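Local coordinates for anthrone oxidase-like protein (Streptomyces ambofaciens, PDB 5F9P) that cleaves a carbon-carbon bond, oxidatively opening ring B, in the biosynthesis of atypical angucyclines, at residues G25-E30 / P84-I89; F128-Q133 / E170-I175; A38-W43 / I61-G66; P1-E6 / N98-T103; T47-V52 / Y221-T226. One frame throughout, in Å; residues are numbered along the deposited sequence.

How the interactions relate
From the N terminus, 1-6 opens interaction 4, whose loop ends only at 98-103. Within that loop, interaction 1 joins helix 21-37 to the end of helix 76-88, and interaction 3, inside interaction 1 in turn, ties the start of strand 43-51 to the end of strand 56-63. Interaction 5 opens at 47-52 and closes last, at 221-226; its segments alternate with those of interactions 1, 3 and 4. Interaction 2 (128-133 with 170-175) lies wholly within its span. Interactions 2 and 5 pair neighbouring barrel strands on opposite sides of the chain's centre. Direct touches link the set: Ile28 packs on Val48, Phe173 on Asn98, Pro1 on Thr226, and Gln62 NE2 probably hydrogen-bonds Ile2 O.

Interaction 1: G25-E30 / P84-I89; sequences GKLIEE and PVFGEI
Leu27 and Ile89 lie alongside each other, running in opposite senses, in the buried part of this contact of helix 25-30 with the C-terminal end of helix 76-88 and the residue that follows it. The axes of 25-30 and 84-88 run nearly antiparallel, at 162°, and approach to 10.6 Å, a gap that the side chains bridge. Ile89 CG1 sits between its own backbone N and carbonyl carbon (chi1 54°), which sets Ile89 CD1 against the first helix, 3.8 Å from Leu27 N and 3.9 Å from Leu27 CG. Leu27 CD2 meets Phe86 CD2 at 3.9 Å, and Glu30 CB reaches Phe86 CE1 at 3.7 Å, both oblique to the ring.

The outer side differs in exposure. Lys26, exposed, still packs closely, its CE 3.8 Å from Ile89 CG2. The wider contact is that of the partly exposed Glu30 and Val85, CG to CG1 4.1 Å; the carboxylate has a long, weak ion pair with Lys33.

Leu27 and Ile28 touch Thr57 of strand 56-63, and Ile28 touches Val48 of strand 43-51, so helix 21-37 lies on the barrel sheet. With no hydrogen bond or salt bridge across the segments, cohesion is probably mainly apolar burial, the charged residues contributing their aliphatic stems.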
# COMPACT_ATOMS: atom_id res chain seq x y z
N GLY A 25 -15.78 4.21 -7.60
CA GLY A 25 -16.58 4.83 -6.56
C GLY A 25 -17.30 3.79 -5.72
O GLY A 25 -17.42 3.91 -4.48
N LYS A 26 -17.79 2.76 -6.40
CA LYS A 26 -18.50 1.67 -5.73
C LYS A 26 -17.55 0.86 -4.84
O LYS A 26 -17.91 0.49 -3.73
CB LYS A 26 -19.18 0.75 -6.75
CG LYS A 26 -20.02 -0.35 -6.12
CD LYS A 26 -21.35 -0.53 -6.84
CE LYS A 26 -21.13 -0.67 -8.35
NZ LYS A 26 -22.39 -1.01 -9.10
N LEU A 27 -16.35 0.59 -5.34
CA LEU A 27 -15.31 -0.04 -4.53
C LEU A 27 -15.04 0.76 -3.26
O LEU A 27 -14.98 0.19 -2.17
CB LEU A 27 -14.00 -0.12 -5.32
CG LEU A 27 -13.71 -1.42 -6.07
CD1 LEU A 27 -12.51 -1.21 -6.98
CD2 LEU A 27 -13.45 -2.54 -5.07
N ILE A 28 -14.87 2.07 -3.40
CA ILE A 28 -14.58 2.92 -2.26
C ILE A 28 -15.69 2.80 -1.22
O ILE A 28 -15.42 2.69 -0.03
CB ILE A 28 -14.42 4.38 -2.67
CG1 ILE A 28 -13.11 4.57 -3.44
CG2 ILE A 28 -14.42 5.29 -1.45
CD1 ILE A 28 -11.90 4.26 -2.61
N GLU A 29 -16.93 2.84 -1.68
CA GLU A 29 -18.08 2.79 -0.78
C GLU A 29 -18.19 1.45 -0.06
O GLU A 29 -18.47 1.42 1.13
CB GLU A 29 -19.37 3.08 -1.56
CG GLU A 29 -20.62 2.75 -0.78
CD GLU A 29 -21.88 3.02 -1.59
OE1 GLU A 29 -21.81 3.05 -2.84
OE2 GLU A 29 -22.95 3.20 -0.96
N GLU A 30 -17.99 0.34 -0.78
CA GLU A 30 -18.00 -0.98 -0.15
C GLU A 30 -16.85 -1.17 0.83
O GLU A 30 -17.03 -1.73 1.90
CB GLU A 30 -17.98 -2.10 -1.20
CG GLU A 30 -19.20 -2.12 -2.14
CD GLU A 30 -20.50 -2.39 -1.41
OE1 GLU A 30 -20.50 -3.15 -0.41
OE2 GLU A 30 -21.54 -1.84 -1.83
N PRO A 84 -17.50 -11.95 -3.35
CA PRO A 84 -18.36 -11.94 -4.54
C PRO A 84 -18.76 -10.52 -4.98
O PRO A 84 -18.78 -10.23 -6.19
CB PRO A 84 -19.58 -12.74 -4.08
CG PRO A 84 -19.09 -13.57 -2.94
CD PRO A 84 -18.08 -12.73 -2.25
N VAL A 85 -19.07 -9.64 -4.04
CA VAL A 85 -19.40 -8.25 -4.39
C VAL A 85 -18.20 -7.56 -5.04
O VAL A 85 -18.31 -6.93 -6.09
CB VAL A 85 -19.88 -7.43 -3.16
CG1 VAL A 85 -19.85 -5.92 -3.45
CG2 VAL A 85 -21.27 -7.88 -2.76
N PHE A 86 -17.04 -7.69 -4.40
CA PHE A 86 -15.83 -7.09 -4.94
C PHE A 86 -15.48 -7.71 -6.29
O PHE A 86 -15.07 -7.02 -7.21
CB PHE A 86 -14.69 -7.24 -3.94
CG PHE A 86 -14.74 -6.24 -2.81
CD1 PHE A 86 -15.89 -6.08 -2.06
CD2 PHE A 86 -13.64 -5.45 -2.51
CE1 PHE A 86 -15.94 -5.15 -1.02
CE2 PHE A 86 -13.67 -4.54 -1.46
CZ PHE A 86 -14.82 -4.38 -0.72
N GLY A 87 -15.66 -9.03 -6.39
CA GLY A 87 -15.38 -9.74 -7.62
C GLY A 87 -16.09 -9.11 -8.81
O GLY A 87 -15.53 -9.01 -9.89
N GLU A 88 -17.32 -8.68 -8.58
CA GLU A 88 -18.17 -8.15 -9.66
C GLU A 88 -17.77 -6.75 -10.13
O GLU A 88 -18.13 -6.35 -11.24
CB GLU A 88 -19.63 -8.18 -9.22
CG GLU A 88 -20.09 -9.57 -8.83
CD GLU A 88 -21.45 -9.59 -8.18
OE1 GLU A 88 -22.04 -8.50 -7.98
OE2 GLU A 88 -21.92 -10.71 -7.88
N ILE A 89 -17.04 -6.01 -9.32
CA ILE A 89 -16.66 -4.65 -9.73
C ILE A 89 -15.16 -4.43 -9.91
O ILE A 89 -14.69 -3.29 -9.97
CB ILE A 89 -17.22 -3.61 -8.76
CG1 ILE A 89 -16.79 -3.95 -7.32
CG2 ILE A 89 -18.73 -3.55 -8.87
CD1 ILE A 89 -17.28 -2.94 -6.31

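Interaction 2: F128-Q133 / E170-I175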
# COMPACT_ATOMS: atom_id res chain seq x y z
N PHE A 128 6.39 -5.12 -6.78
CA PHE A 128 7.34 -5.76 -7.70
C PHE A 128 7.36 -7.26 -7.45
O PHE A 128 7.74 -7.70 -6.35
CB PHE A 128 8.78 -5.29 -7.48
CG PHE A 128 8.97 -3.78 -7.51
CD1 PHE A 128 8.75 -3.02 -6.39
CD2 PHE A 128 9.44 -3.16 -8.65
CE1 PHE A 128 8.96 -1.64 -6.40
CE2 PHE A 128 9.65 -1.80 -8.68
CZ PHE A 128 9.42 -1.03 -7.55
N PRO A 129 6.98 -8.06 -8.45
CA PRO A 129 7.30 -9.49 -8.32
C PRO A 129 8.81 -9.62 -8.51
O PRO A 129 9.37 -8.99 -9.41
CB PRO A 129 6.54 -10.13 -9.49
CG PRO A 129 6.40 -9.05 -10.50
CD PRO A 129 6.32 -7.74 -9.73
N VAL A 130 9.47 -10.40 -7.65
CA VAL A 130 10.92 -10.56 -7.74
C VAL A 130 11.30 -12.04 -7.72
O VAL A 130 10.49 -12.89 -7.36
CB VAL A 130 11.64 -9.86 -6.57
CG1 VAL A 130 11.39 -8.34 -6.62
CG2 VAL A 130 11.16 -10.45 -5.26
N THR A 131 12.52 -12.34 -8.12
CA THR A 131 13.02 -13.69 -8.03
C THR A 131 13.19 -14.00 -6.56
O THR A 131 13.51 -13.11 -5.77
CB THR A 131 14.36 -13.87 -8.76
OG1 THR A 131 15.33 -13.00 -8.16
CG2 THR A 131 14.22 -13.52 -10.24
N PRO A 132 12.97 -15.26 -6.18
CA PRO A 132 13.19 -15.68 -4.80
C PRO A 132 14.66 -15.45 -4.45
O PRO A 132 14.97 -14.98 -3.35
CB PRO A 132 12.88 -17.18 -4.83
CG PRO A 132 12.03 -17.37 -6.06
CD PRO A 132 12.53 -16.37 -7.05
N GLN A 133 15.54 -15.74 -5.40
CA GLN A 133 16.96 -15.48 -5.21
C GLN A 133 17.24 -13.99 -4.94
O GLN A 133 18.08 -13.65 -4.11
CB GLN A 133 17.77 -15.96 -6.43
CG GLN A 133 19.29 -15.89 -6.25
CD GLN A 133 19.86 -17.02 -5.38
OE1 GLN A 133 19.31 -18.12 -5.36
NE2 GLN A 133 20.95 -16.75 -4.68
N GLU A 170 1.17 -14.91 -6.75
CA GLU A 170 2.08 -15.99 -6.39
C GLU A 170 3.54 -15.59 -6.59
O GLU A 170 3.85 -14.71 -7.38
CB GLU A 170 1.77 -17.26 -7.18
CG GLU A 170 0.88 -18.24 -6.40
CD GLU A 170 1.49 -18.65 -5.05
OE1 GLU A 170 2.70 -18.37 -4.81
OE2 GLU A 170 0.76 -19.25 -4.23
N GLY A 171 4.42 -16.24 -5.85
CA GLY A 171 5.85 -15.97 -5.95
C GLY A 171 6.24 -14.90 -4.97
O GLY A 171 5.40 -14.40 -4.20
N ALA A 172 7.52 -14.53 -4.99
CA ALA A 172 8.04 -13.52 -4.07
C ALA A 172 7.67 -12.13 -4.57
O ALA A 172 7.56 -11.89 -5.77
CB ALA A 172 9.54 -13.65 -3.94
N PHE A 173 7.49 -11.19 -3.64
CA PHE A 173 7.19 -9.82 -4.03
C PHE A 173 7.62 -8.82 -2.96
O PHE A 173 7.76 -9.16 -1.79
CB PHE A 173 5.70 -9.67 -4.36
CG PHE A 173 4.80 -9.83 -3.18
CD1 PHE A 173 4.42 -11.09 -2.75
CD2 PHE A 173 4.33 -8.72 -2.50
CE1 PHE A 173 3.57 -11.25 -1.65
CE2 PHE A 173 3.49 -8.86 -1.40
CZ PHE A 173 3.11 -10.13 -0.97
N VAL A 174 7.87 -7.58 -3.39
CA VAL A 174 8.17 -6.51 -2.45
C VAL A 174 7.38 -5.30 -2.88
O VAL A 174 6.87 -5.26 -4.01
CB VAL A 174 9.66 -6.14 -2.40
CG1 VAL A 174 10.49 -7.34 -2.02
CG2 VAL A 174 10.11 -5.56 -3.73
N ILE A 175 7.25 -4.33 -1.99
CA ILE A 175 6.38 -3.20 -2.27
C ILE A 175 7.07 -1.92 -1.89
O ILE A 175 7.76 -1.85 -0.86
CB ILE A 175 5.05 -3.31 -1.48
CG1 ILE A 175 4.15 -4.36 -2.12
CG2 ILE A 175 4.34 -1.94 -1.40
CD1 ILE A 175 2.95 -4.74 -1.28
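Phe128 and Val174 grip each other through two backbone hydrogen bonds, the hydrogen-bonded pair of an antiparallel strand contact. Phe128 N donates to Val174 O at 2.8 Å, and Val174 N returns the bond to Phe128 O at 3.0 Å. One step on, Pro129 and Phe173 face each other as a non-hydrogen-bonded pair, where Phe173 CA makes a CA-H...O contact of 3.2 Å with Phe128 O. The third bond, Val130 N to Ala172 O, measures 3.1 Å, and its donor stands 48° out of the carbonyl plane.

Phe128, Val130, Ala172 and Val174 share one side of the sheet. Phe128 CG lies anti to its carbonyl carbon (chi1 -53°), which brings Phe128 CD1 to Val174 CG2 at 3.9 Å, while Val174 O lies near the plane of the Phe128 ring, at its edge. Val130 CG2 packs on Ala172 CB at 3.8 Å.

Outside this first shell, the loop leading into strand 172-180 is shaped by Gly171, whose positive phi of 91° suits a residue without CB. Gly171 N donates to Glu170 OE1 at 2.9 Å, on the anti side of the carboxylate. Phe173 points to the other side of the sheet, and Gly171 O lies in the plane of its ring, at the edge.

The segments belong to neighbouring strands of the closed antiparallel barrel, in a family of the dimeric alpha-beta barrel clan. Helix 135-142 lies against the Phe128 and Val174 side through Leu139 and Leu142, and helix 199-211 adds Val208. On the Phe173 side stand Val127 and, from strand 92-105, Met96 and Asn98.

Interaction 3: A38-W43 / I61-G66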
# COMPACT_ATOMS: atom_id res chain seq x y z
N ALA A 38 -15.84 -2.43 11.17
CA ALA A 38 -14.77 -3.31 11.63
C ALA A 38 -14.63 -3.38 13.15
O ALA A 38 -14.35 -2.37 13.81
CB ALA A 38 -13.43 -2.90 11.01
N THR A 39 -14.81 -4.60 13.70
CA THR A 39 -14.58 -4.88 15.12
C THR A 39 -13.80 -6.20 15.32
O THR A 39 -13.76 -6.74 16.42
CB THR A 39 -15.91 -4.95 15.91
OG1 THR A 39 -16.73 -6.00 15.38
CG2 THR A 39 -16.68 -3.65 15.79
N TYR A 40 -13.18 -6.72 14.27
CA TYR A 40 -12.43 -7.97 14.35
C TYR A 40 -11.39 -7.94 15.44
O TYR A 40 -10.65 -6.96 15.58
CB TYR A 40 -11.71 -8.26 13.03
CG TYR A 40 -12.55 -8.05 11.81
CD1 TYR A 40 -13.49 -9.00 11.41
CD2 TYR A 40 -12.40 -6.91 11.04
CE1 TYR A 40 -14.26 -8.80 10.29
CE2 TYR A 40 -13.16 -6.71 9.92
CZ TYR A 40 -14.09 -7.65 9.55
OH TYR A 40 -14.85 -7.43 8.43
N GLU A 41 -11.30 -9.03 16.19
CA GLU A 41 -10.21 -9.17 17.14
C GLU A 41 -8.89 -9.03 16.40
O GLU A 41 -8.69 -9.65 15.35
CB GLU A 41 -10.29 -10.53 17.86
CG GLU A 41 -9.25 -10.69 18.97
CD GLU A 41 -9.36 -12.04 19.70
OE1 GLU A 41 -10.00 -12.97 19.15
OE2 GLU A 41 -8.81 -12.16 20.81
N GLY A 42 -7.99 -8.19 16.92
CA GLY A 42 -6.68 -8.01 16.33
C GLY A 42 -6.60 -6.96 15.24
O GLY A 42 -5.51 -6.54 14.86
N TRP A 43 -7.75 -6.53 14.72
CA TRP A 43 -7.75 -5.49 13.68
C TRP A 43 -7.34 -4.15 14.29
O TRP A 43 -7.92 -3.71 15.28
CB TRP A 43 -9.13 -5.37 13.02
CG TRP A 43 -9.22 -4.19 12.08
CD1 TRP A 43 -8.67 -4.09 10.84
CD2 TRP A 43 -9.88 -2.94 12.33
NE1 TRP A 43 -8.96 -2.86 10.29
CE2 TRP A 43 -9.70 -2.14 11.19
CE3 TRP A 43 -10.62 -2.44 13.41
CZ2 TRP A 43 -10.22 -0.84 11.10
CZ3 TRP A 43 -11.14 -1.15 13.31
CH2 TRP A 43 -10.94 -0.37 12.17
N ILE A 61 -3.83 -1.94 5.67
CA ILE A 61 -4.47 -2.47 6.88
C ILE A 61 -3.47 -3.04 7.89
O ILE A 61 -2.55 -3.78 7.51
CB ILE A 61 -5.48 -3.59 6.53
CG1 ILE A 61 -6.47 -3.09 5.46
CG2 ILE A 61 -6.22 -4.08 7.79
CD1 ILE A 61 -7.44 -4.15 4.97
N GLN A 62 -3.65 -2.70 9.16
CA GLN A 62 -2.79 -3.22 10.22
C GLN A 62 -3.51 -4.27 11.07
O GLN A 62 -4.64 -4.04 11.53
CB GLN A 62 -2.28 -2.07 11.09
CG GLN A 62 -1.42 -1.11 10.31
CD GLN A 62 -0.99 0.09 11.13
OE1 GLN A 62 -1.79 0.66 11.87
NE2 GLN A 62 0.28 0.46 11.00
N TRP A 63 -2.85 -5.41 11.28
CA TRP A 63 -3.41 -6.54 12.01
C TRP A 63 -2.41 -6.99 13.07
O TRP A 63 -1.21 -7.04 12.80
CB TRP A 63 -3.69 -7.73 11.06
CG TRP A 63 -4.96 -7.64 10.26
CD1 TRP A 63 -5.09 -7.18 8.98
CD2 TRP A 63 -6.27 -8.03 10.68
NE1 TRP A 63 -6.40 -7.26 8.58
CE2 TRP A 63 -7.15 -7.78 9.60
CE3 TRP A 63 -6.80 -8.58 11.87
CZ2 TRP A 63 -8.51 -8.04 9.67
CZ3 TRP A 63 -8.16 -8.84 11.93
CH2 TRP A 63 -9.00 -8.57 10.84
N ARG A 64 -2.89 -7.31 14.27
CA ARG A 64 -2.00 -7.76 15.34
C ARG A 64 -1.19 -8.99 14.91
O ARG A 64 0.01 -9.04 15.13
CB ARG A 64 -2.80 -8.05 16.61
CG ARG A 64 -1.96 -8.46 17.79
CD ARG A 64 -2.83 -8.75 19.01
NE ARG A 64 -3.91 -9.69 18.70
CZ ARG A 64 -4.88 -10.02 19.55
NH1 ARG A 64 -4.89 -9.50 20.77
NH2 ARG A 64 -5.83 -10.87 19.19
N SER A 65 -1.84 -9.95 14.26
CA SER A 65 -1.17 -11.18 13.83
C SER A 65 -1.93 -11.86 12.69
O SER A 65 -3.11 -11.57 12.46
CB SER A 65 -1.07 -12.17 15.00
OG SER A 65 -2.37 -12.63 15.33
N GLY A 66 -1.26 -12.77 11.98
CA GLY A 66 -1.89 -13.50 10.89
C GLY A 66 -3.07 -14.33 11.37
O GLY A 66 -4.05 -14.53 10.64
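Trp43 lies against Trp63 across a non-hydrogen-bonded antiparallel pair, and its side chain can be followed outward. Trp43 CB sits over the face of the Trp63 six-membered ring, 4.0 Å from the centroid, a CH-pi contact. With Trp43 CG anti to the backbone N (chi1 173°), the indole stands on that face, the edge of its five-membered ring toward it and the planes at 70°, an edge-to-face pair. Trp43 CD1 then touches Ile61 CG2 at 3.9 Å. At NE1 the same methyl lies near the indole plane, while the N-H has its polar partner in Ser46 OG. At the far end of the side chain, Ala38 CB rests over one face of the six-membered ring.

Tyr40 completes an aromatic cluster: Tyr40 CB meets Trp63 CH2 at 3.5 Å, its ring oblique to the indole, planes at 43°. Glu41 O lies in the Trp63 ring plane beside CZ3 at 3.6 Å. The type II turn from Tyr40 to Trp43 brings up these groups and sets Gly42 O to accept Arg64 N at 2.8 Å. Gly42 CA lies over the Arg64 guanidinium, and Glu41 OE2 forms only a long salt bridge with Arg64 NH2, 3.6 Å; Arg64 NE pairs with Asp68.

The contact thus joins the loop following helix 21-37 to the end of strand 56-63, with Leu69 and Arg72 of helix 66-74 against Trp63 and Val12 of strand 10-17 also touching it.

Interaction 4: P1-E6 / N98-T103; sequences PIISAE and NEVAHT
The classic beta bulge of strand 92-105, where Ala101 and His102 both face Val160, has Val100 just before it and Thr103 just after, and these two meet Ile3, Ser4 and Ala5 of the N-terminal arm. The arm crosses the strand almost perpendicularly, the touching parts running 94° apart, and no hydrogen bond joins them. Val100 meets the arm with both its branches. Val100 CG1 is placed anti to the backbone N (chi1 174°) and lies 3.7 Å from Ala5 CA and equally 3.7 Å from Ser4 O. Val100 CG2 turns the other way, to Ile3 CG2 at 4.0 Å, the two side chains crossing at a slant.

The closeness of Val100 CG1 to main-chain atoms, rather than to Ala5 CB, 4.4 Å from it, means that the arm's backbone itself lies on the valine. Two short pieces of strand, 2-3 and 113-114, pair antiparallel beside the barrel, and Ile3 is bonded through its backbone to Ile113; with this pairing the arm passes across the barrel strand that carries the bulge.

Thr103 divides its roles between its branches. Thr103 OG1 has its hydrogen-bond partner in Gly111 O, while Thr103 CG2 faces the arm, 3.7 Å from Ala5 N and 4.1 Å from Ser4 CA. Ser4 points its CB away from the strand, and Ser4 OG is hydrogen-bonded to Asp7 OD1 while receiving a weak bond from Glu6 N at 3.3 Å. Ile3 also touches Phe60 of strand 56-63 and Ile115.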
# COMPACT_ATOMS: atom_id res chain seq x y z
N PRO A 1 -2.94 6.55 10.97
CA PRO A 1 -2.20 5.44 11.57
C PRO A 1 -0.69 5.59 11.35
O PRO A 1 -0.27 6.30 10.45
CB PRO A 1 -2.75 4.23 10.82
CG PRO A 1 -4.19 4.60 10.58
CD PRO A 1 -4.19 6.10 10.34
N ILE A 2 0.11 4.93 12.19
CA ILE A 2 1.56 5.13 12.20
C ILE A 2 2.26 3.88 11.69
O ILE A 2 1.91 2.78 12.09
CB ILE A 2 2.08 5.46 13.61
CG1 ILE A 2 1.54 6.82 14.07
CG2 ILE A 2 3.61 5.46 13.64
CD1 ILE A 2 2.12 7.99 13.31
N ILE A 3 3.23 4.06 10.80
CA ILE A 3 3.98 2.93 10.26
C ILE A 3 5.44 3.02 10.68
O ILE A 3 6.04 4.08 10.57
CB ILE A 3 3.93 2.89 8.72
CG1 ILE A 3 2.49 2.91 8.23
CG2 ILE A 3 4.67 1.65 8.20
CD1 ILE A 3 2.38 3.21 6.74
N SER A 4 6.01 1.92 11.14
CA SER A 4 7.43 1.93 11.51
C SER A 4 8.11 0.59 11.28
O SER A 4 7.48 -0.47 11.38
CB SER A 4 7.59 2.34 12.98
OG SER A 4 7.50 1.20 13.81
N ALA A 5 9.41 0.62 11.01
CA ALA A 5 10.16 -0.61 10.78
C ALA A 5 10.16 -1.55 12.00
O ALA A 5 10.38 -2.76 11.85
CB ALA A 5 11.59 -0.29 10.36
N GLU A 6 9.91 -1.01 13.19
CA GLU A 6 9.85 -1.84 14.39
C GLU A 6 8.49 -2.50 14.60
O GLU A 6 8.31 -3.28 15.55
CB GLU A 6 10.24 -1.04 15.63
CG GLU A 6 11.63 -0.43 15.57
CD GLU A 6 11.65 0.89 14.82
OE1 GLU A 6 10.59 1.54 14.73
OE2 GLU A 6 12.73 1.26 14.33
N ASN A 98 2.34 -8.61 4.50
CA ASN A 98 3.69 -8.08 4.47
C ASN A 98 4.25 -7.80 5.84
O ASN A 98 3.51 -7.69 6.82
CB ASN A 98 3.72 -6.75 3.71
CG ASN A 98 2.88 -6.77 2.47
OD1 ASN A 98 3.36 -7.12 1.39
ND2 ASN A 98 1.61 -6.41 2.61
N GLU A 99 5.56 -7.64 5.90
CA GLU A 99 6.19 -7.04 7.05
C GLU A 99 6.91 -5.79 6.56
O GLU A 99 7.28 -5.69 5.39
CB GLU A 99 7.16 -8.00 7.73
CG GLU A 99 8.38 -8.35 6.93
CD GLU A 99 9.21 -9.45 7.60
OE1 GLU A 99 10.32 -9.75 7.10
OE2 GLU A 99 8.75 -10.01 8.62
N VAL A 100 7.07 -4.82 7.45
CA VAL A 100 7.72 -3.57 7.09
C VAL A 100 9.22 -3.81 7.10
O VAL A 100 9.76 -4.27 8.09
CB VAL A 100 7.35 -2.45 8.08
CG1 VAL A 100 8.15 -1.17 7.76
CG2 VAL A 100 5.85 -2.17 8.02
N ALA A 101 9.89 -3.52 5.98
CA ALA A 101 11.32 -3.79 5.91
C ALA A 101 12.14 -2.53 6.19
O ALA A 101 13.24 -2.59 6.74
CB ALA A 101 11.70 -4.39 4.54
N HIS A 102 11.60 -1.38 5.82
CA HIS A 102 12.37 -0.15 5.89
C HIS A 102 11.45 1.07 5.84
O HIS A 102 10.43 1.05 5.15
CB HIS A 102 13.34 -0.12 4.70
CG HIS A 102 14.32 1.01 4.75
ND1 HIS A 102 15.51 0.93 5.44
CD2 HIS A 102 14.29 2.23 4.18
CE1 HIS A 102 16.17 2.07 5.29
NE2 HIS A 102 15.45 2.87 4.53
N THR A 103 11.81 2.10 6.58
CA THR A 103 11.17 3.41 6.46
C THR A 103 12.21 4.51 6.29
O THR A 103 13.34 4.41 6.77
CB THR A 103 10.25 3.76 7.66
OG1 THR A 103 11.04 3.93 8.85
CG2 THR A 103 9.24 2.66 7.88

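Interaction 5: T47-V52 / Y221-T226; sequences TVHSGV and YQVVHT
Segments 47-52 and 221-226 pair as antiparallel strands, their axes approaching to 4.4 Å at 139°, with a classic bulge where Val224 and His225 both face Val48. The bulge shifts the register by one, and Val48 bonds to both bulge residues: its N donates to His225 O, and Val48 O accepts Val224 N at 2.9 Å. Beyond it, Ser50 and Gln222 exchange two bonds, the one from Ser50 N to Gln222 O being nearly straight.

On one side of the sheet, Thr47 OG1, anti to its carbonyl carbon (chi1 -64°), turns to Thr226 OG1 and bonds it at 2.9 Å. Thr47 CG2 presses on Val223 CG1 at 3.5 Å, tighter than usual for two carbons. His49 and Val223 lie side by side, CD2 to CG2 3.6 Å apart, and the imidazole turns its edge toward the Tyr221 ring in an offset edge-to-face pair, planes at 86°. The other side brings Val48 CG1 to Val224 CG2 at 3.9 Å, under helix 21-37.

His49 NE2 is bonded to Tyr177 OH, and His225 NE2 to Asp36 of helix 21-37. These bonds would fix the rotation of each imidazole, one on either side of the sheet.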
# COMPACT_ATOMS: atom_id res chain seq x y z
N THR A 47 -6.75 1.98 6.10
CA THR A 47 -6.64 3.27 5.43
C THR A 47 -6.94 3.09 3.95
O THR A 47 -6.19 2.42 3.24
CB THR A 47 -5.24 3.88 5.61
OG1 THR A 47 -5.04 4.15 7.00
CG2 THR A 47 -5.11 5.19 4.82
N VAL A 48 -8.06 3.68 3.51
CA VAL A 48 -8.58 3.45 2.16
C VAL A 48 -7.99 4.46 1.17
O VAL A 48 -7.99 5.67 1.43
CB VAL A 48 -10.14 3.56 2.16
CG1 VAL A 48 -10.70 3.37 0.75
CG2 VAL A 48 -10.75 2.52 3.09
N HIS A 49 -7.50 3.97 0.04
CA HIS A 49 -6.88 4.82 -0.99
C HIS A 49 -7.68 4.75 -2.28
O HIS A 49 -8.13 3.67 -2.68
CB HIS A 49 -5.46 4.37 -1.31
CG HIS A 49 -4.54 4.34 -0.13
ND1 HIS A 49 -4.79 3.58 1.00
CD2 HIS A 49 -3.35 4.95 0.09
CE1 HIS A 49 -3.80 3.75 1.86
NE2 HIS A 49 -2.91 4.56 1.33
N SER A 50 -7.85 5.90 -2.92
CA SER A 50 -8.58 6.02 -4.18
C SER A 50 -7.61 6.26 -5.34
O SER A 50 -6.81 7.18 -5.29
CB SER A 50 -9.56 7.20 -4.09
OG SER A 50 -10.18 7.41 -5.34
N GLY A 51 -7.68 5.44 -6.39
CA GLY A 51 -6.70 5.50 -7.46
C GLY A 51 -6.76 6.78 -8.29
O GLY A 51 -7.85 7.29 -8.56
N VAL A 52 -5.59 7.31 -8.67
CA VAL A 52 -5.49 8.55 -9.46
C VAL A 52 -5.03 8.29 -10.90
O VAL A 52 -5.76 8.58 -11.85
CB VAL A 52 -4.57 9.61 -8.78
CG1 VAL A 52 -4.29 10.78 -9.71
CG2 VAL A 52 -5.19 10.12 -7.48
N TYR A 221 -2.38 7.36 -5.66
CA TYR A 221 -3.63 7.36 -4.88
C TYR A 221 -3.79 8.63 -4.07
O TYR A 221 -2.81 9.29 -3.71
CB TYR A 221 -3.64 6.19 -3.88
CG TYR A 221 -3.60 4.82 -4.50
CD1 TYR A 221 -4.76 4.17 -4.89
CD2 TYR A 221 -2.38 4.18 -4.70
CE1 TYR A 221 -4.71 2.92 -5.47
CE2 TYR A 221 -2.32 2.93 -5.29
CZ TYR A 221 -3.48 2.29 -5.66
OH TYR A 221 -3.41 1.04 -6.25
N GLN A 222 -5.04 8.95 -3.75
CA GLN A 222 -5.36 9.88 -2.68
C GLN A 222 -5.89 9.06 -1.50
O GLN A 222 -6.66 8.12 -1.69
CB GLN A 222 -6.43 10.88 -3.15
CG GLN A 222 -6.91 11.84 -2.06
CD GLN A 222 -8.17 12.63 -2.43
OE1 GLN A 222 -8.84 12.35 -3.43
NE2 GLN A 222 -8.51 13.62 -1.61
N VAL A 223 -5.48 9.39 -0.28
CA VAL A 223 -6.06 8.70 0.87
C VAL A 223 -7.40 9.35 1.16
O VAL A 223 -7.46 10.56 1.30
CB VAL A 223 -5.18 8.79 2.13
CG1 VAL A 223 -5.94 8.22 3.35
CG2 VAL A 223 -3.86 8.06 1.92
N VAL A 224 -8.45 8.54 1.24
CA VAL A 224 -9.80 9.10 1.38
C VAL A 224 -10.51 8.74 2.68
O VAL A 224 -11.54 9.31 2.99
CB VAL A 224 -10.71 8.74 0.16
CG1 VAL A 224 -10.15 9.35 -1.14
CG2 VAL A 224 -10.87 7.23 0.04
N HIS A 225 -9.97 7.79 3.44
CA HIS A 225 -10.66 7.32 4.64
C HIS A 225 -9.71 6.49 5.50
O HIS A 225 -8.95 5.66 4.98
CB HIS A 225 -11.90 6.50 4.26
CG HIS A 225 -12.86 6.25 5.39
ND1 HIS A 225 -13.78 7.18 5.81
CD2 HIS A 225 -13.08 5.14 6.14
CE1 HIS A 225 -14.50 6.67 6.80
NE2 HIS A 225 -14.10 5.43 7.01
N THR A 226 -9.74 6.74 6.80
CA THR A 226 -8.98 5.93 7.75
C THR A 226 -9.76 5.80 9.05
O THR A 226 -10.48 6.72 9.46
CB THR A 226 -7.62 6.57 8.08
OG1 THR A 226 -6.81 5.63 8.78
CG2 THR A 226 -7.80 7.80 8.94